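Local coordinates for protein phosphodiesterase (Trypanosoma brucei brucei, PDB 5H2Q) that is a phosphodiesterase of the HD superfamily, with an all-helical fold built around a metal site that holds a zinc ion, at residues 54-59 against 69-74. Numbering follows the deposited sequence.
Sequences LLLGSG and EVLLNF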
ATOM      1  N   LEU A  54     -12.075  10.225   2.112  1.00 12.69           N
ATOM      2  CA  LEU A  54     -12.457   8.811   2.045  1.00 13.08           C
ATOM      3  C   LEU A  54     -12.703   8.269   3.458  1.00 16.77           C
ATOM      4  O   LEU A  54     -13.743   7.671   3.729  1.00 14.94           O
ATOM      5  CB  LEU A  54     -11.350   8.000   1.371  1.00 13.65           C
ATOM      6  CG  LEU A  54     -11.596   6.505   1.215  1.00 18.44           C
ATOM      7  CD1 LEU A  54     -12.729   6.225   0.181  1.00 18.98           C
ATOM      8  CD2 LEU A  54     -10.326   5.808   0.817  1.00 16.19           C
ATOM      9  N   LEU A  55     -11.753   8.527   4.360  1.00 13.12           N
ATOM     10  CA  LEU A  55     -11.843   8.032   5.729  0.50 12.65           C
ATOM     11  C   LEU A  55     -12.944   8.739   6.535  1.00 16.20           C
ATOM     12  O   LEU A  55     -13.747   8.067   7.170  1.00 14.95           O
ATOM     13  CB  LEU A  55     -10.470   8.084   6.403  0.50 13.03           C
ATOM     14  CG  LEU A  55      -9.497   6.911   6.114  0.50 18.16           C
ATOM     15  CD1 LEU A  55      -9.427   6.535   4.626  0.50 18.04           C
ATOM     16  CD2 LEU A  55      -8.107   7.212   6.641  0.50 20.63           C
ATOM     17  N   LEU A  56     -13.037  10.072   6.473  1.00 14.34           N
ATOM     18  CA  LEU A  56     -14.129  10.727   7.236  1.00 15.63           C
ATOM     19  C   LEU A  56     -15.498  10.296   6.686  1.00 19.27           C
ATOM     20  O   LEU A  56     -16.449  10.117   7.454  1.00 19.67           O
ATOM     21  CB  LEU A  56     -14.028  12.264   7.153  1.00 16.71           C
ATOM     22  CG  LEU A  56     -13.088  12.982   8.082  1.00 22.83           C
ATOM     23  CD1 LEU A  56     -13.356  14.485   8.021  1.00 23.40           C
ATOM     24  CD2 LEU A  56     -13.190  12.488   9.537  1.00 22.30           C
ATOM     25  N   GLY A  57     -15.566  10.102   5.358  1.00 16.02           N
ATOM     26  CA  GLY A  57     -16.782   9.722   4.655  1.00 17.67           C
ATOM     27  C   GLY A  57     -17.333   8.387   5.094  1.00 22.84           C
ATOM     28  O   GLY A  57     -18.551   8.201   5.095  1.00 23.88           O
ATOM     29  N   SER A  58     -16.436   7.471   5.507  1.00 18.14           N
ATOM     30  CA  SER A  58     -16.747   6.112   5.957  1.00 17.97           C
ATOM     31  C   SER A  58     -17.410   6.098   7.319  1.00 20.88           C
ATOM     32  O   SER A  58     -18.202   5.198   7.578  1.00 22.16           O
ATOM     33  CB  SER A  58     -15.494   5.241   5.997  1.00 18.62           C
ATOM     34  OG  SER A  58     -14.585   5.565   7.037  1.00 19.09           O
ATOM     35  N   GLY A  59     -17.069   7.067   8.170  1.00 16.00           N
ATOM     36  CA  GLY A  59     -17.548   7.105   9.543  1.00 14.61           C
ATOM     37  C   GLY A  59     -16.672   6.287  10.476  1.00 16.18           C
ATOM     38  O   GLY A  59     -16.927   6.243  11.685  1.00 15.90           O
ATOM     39  N   GLU A  69      -9.475  16.575  13.307  1.00 15.50           N
ATOM     40  CA  GLU A  69      -8.167  17.234  13.352  1.00 14.43           C
ATOM     41  C   GLU A  69      -7.022  16.245  13.523  1.00 16.46           C
ATOM     42  O   GLU A  69      -5.960  16.450  12.918  1.00 17.28           O
ATOM     43  CB  GLU A  69      -8.128  18.331  14.443  1.00 16.99           C
ATOM     44  CG  GLU A  69      -8.963  19.545  14.053  1.00 28.07           C
ATOM     45  CD  GLU A  69      -8.980  20.707  15.035  1.00 44.60           C
ATOM     46  OE1 GLU A  69     -10.084  21.217  15.335  1.00 40.80           O
ATOM     47  OE2 GLU A  69      -7.887  21.144  15.457  1.00 36.98           O
ATOM     48  N   VAL A  70      -7.234  15.177  14.320  1.00 13.97           N
ATOM     49  CA  VAL A  70      -6.178  14.170  14.559  1.00 13.33           C
ATOM     50  C   VAL A  70      -5.954  13.399  13.248  1.00 16.42           C
ATOM     51  O   VAL A  70      -4.811  13.203  12.837  1.00 15.66           O
ATOM     52  CB  VAL A  70      -6.460  13.250  15.777  1.00 17.81           C
ATOM     53  CG1 VAL A  70      -5.543  12.026  15.777  1.00 16.36           C
ATOM     54  CG2 VAL A  70      -6.268  14.036  17.087  1.00 18.45           C
ATOM     55  N   LEU A  71      -7.039  13.032  12.577  1.00 13.49           N
ATOM     56  CA  LEU A  71      -6.928  12.311  11.300  1.00 13.11           C
ATOM     57  C   LEU A  71      -6.157  13.176  10.286  1.00 15.43           C
ATOM     58  O   LEU A  71      -5.234  12.683   9.631  1.00 13.33           O
ATOM     59  CB  LEU A  71      -8.319  11.924  10.778  1.00 13.49           C
ATOM     60  CG  LEU A  71      -8.332  11.246   9.385  1.00 17.03           C
ATOM     61  CD1 LEU A  71      -7.688   9.858   9.427  1.00 17.93           C
ATOM     62  CD2 LEU A  71      -9.771  11.169   8.826  1.00 19.78           C
ATOM     63  N   LEU A  72      -6.485  14.474  10.212  1.00 13.27           N
ATOM     64  CA  LEU A  72      -5.776  15.339   9.276  1.00 14.17           C
ATOM     65  C   LEU A  72      -4.313  15.492   9.649  1.00 16.05           C
ATOM     66  O   LEU A  72      -3.470  15.354   8.779  1.00 15.06           O
ATOM     67  CB  LEU A  72      -6.468  16.699   9.089  1.00 14.18           C
ATOM     68  CG  LEU A  72      -5.845  17.559   7.951  1.00 17.76           C
ATOM     69  CD1 LEU A  72      -5.882  16.843   6.578  1.00 17.45           C
ATOM     70  CD2 LEU A  72      -6.498  18.902   7.873  1.00 21.65           C
ATOM     71  N   ASN A  73      -3.996  15.730  10.945  1.00 15.79           N
ATOM     72  CA  ASN A  73      -2.612  15.844  11.411  1.00 13.77           C
ATOM     73  C   ASN A  73      -1.836  14.583  11.069  1.00 15.82           C
ATOM     74  O   ASN A  73      -0.717  14.653  10.563  1.00 14.40           O
ATOM     75  CB  ASN A  73      -2.576  16.044  12.911  1.00 13.36           C
ATOM     76  CG  ASN A  73      -2.889  17.450  13.323  1.00 28.39           C
ATOM     77  OD1 ASN A  73      -2.803  18.383  12.522  1.00 26.30           O
ATOM     78  ND2 ASN A  73      -3.170  17.634  14.611  1.00 26.08           N
ATOM     79  N   PHE A  74      -2.468  13.426  11.275  1.00 12.37           N
ATOM     80  CA  PHE A  74      -1.828  12.165  10.958  1.00 11.71           C
ATOM     81  C   PHE A  74      -1.515  12.061   9.454  1.00 11.99           C
ATOM     82  O   PHE A  74      -0.404  11.696   9.109  1.00 11.97           O
ATOM     83  CB  PHE A  74      -2.705  10.999  11.444  1.00 12.65           C
ATOM     84  CG  PHE A  74      -2.268   9.656  10.912  1.00 13.04           C
ATOM     85  CD1 PHE A  74      -1.231   8.954  11.520  1.00 14.81           C
ATOM     86  CD2 PHE A  74      -2.874   9.105   9.784  1.00 14.49           C
ATOM     87  CE1 PHE A  74      -0.813   7.727  11.002  1.00 15.16           C
ATOM     88  CE2 PHE A  74      -2.473   7.868   9.283  1.00 15.00           C
ATOM     89  CZ  PHE A  74      -1.467   7.178   9.916  1.00 13.34           C
TER
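Leu71 reaches from helix 68-80 to Leu55 and Leu56 at the C-terminal end of helix 43-58, a helix-helix contact in the all-helical phosphodiesterase fold. The CA atoms of Leu56 and Leu71 are 8.4 Å from each other, a spacing that leucine side chains can fill from both sides. Leu71 does this by swinging its CG anti to the backbone N (chi1 176°), which carries both methyls across to the other helix.

The buried, enclosed side is formed with Leu55. In the conformer given here its side chain lies roughly perpendicular to that of Leu71, with Leu55 CD2 3.9 Å from Leu71 CD1; a second conformer of Leu55 makes this detail less certain. Ile123 of helix 115-127 touches both leucines, and Cys97 of helix 90-105 packs on Leu55, making this a small apolar core in which leucine suits both places.

Toward solvent the contact passes to Leu56, which is partly exposed and less enclosed, although its methyl comes just as near. The two side chains point opposite ways as they pass, and Leu56 CD2 lies 3.7 Å from Leu71 CD2. Beyond it the helix ends: Gly59 has a positive phi (86°), a conformation glycine adopts without strain from a side chain. Leu56 O takes a hydrogen bond from Gln62 NE2. Ser58, short enough to fold back on its own helix, accepts a hydrogen bond from Leu60 N at its OG, joining one helix end to the next helix's start. Ser58 OG also donates to Leu55 O at 2.6 Å, tilted 15° from the carbonyl plane.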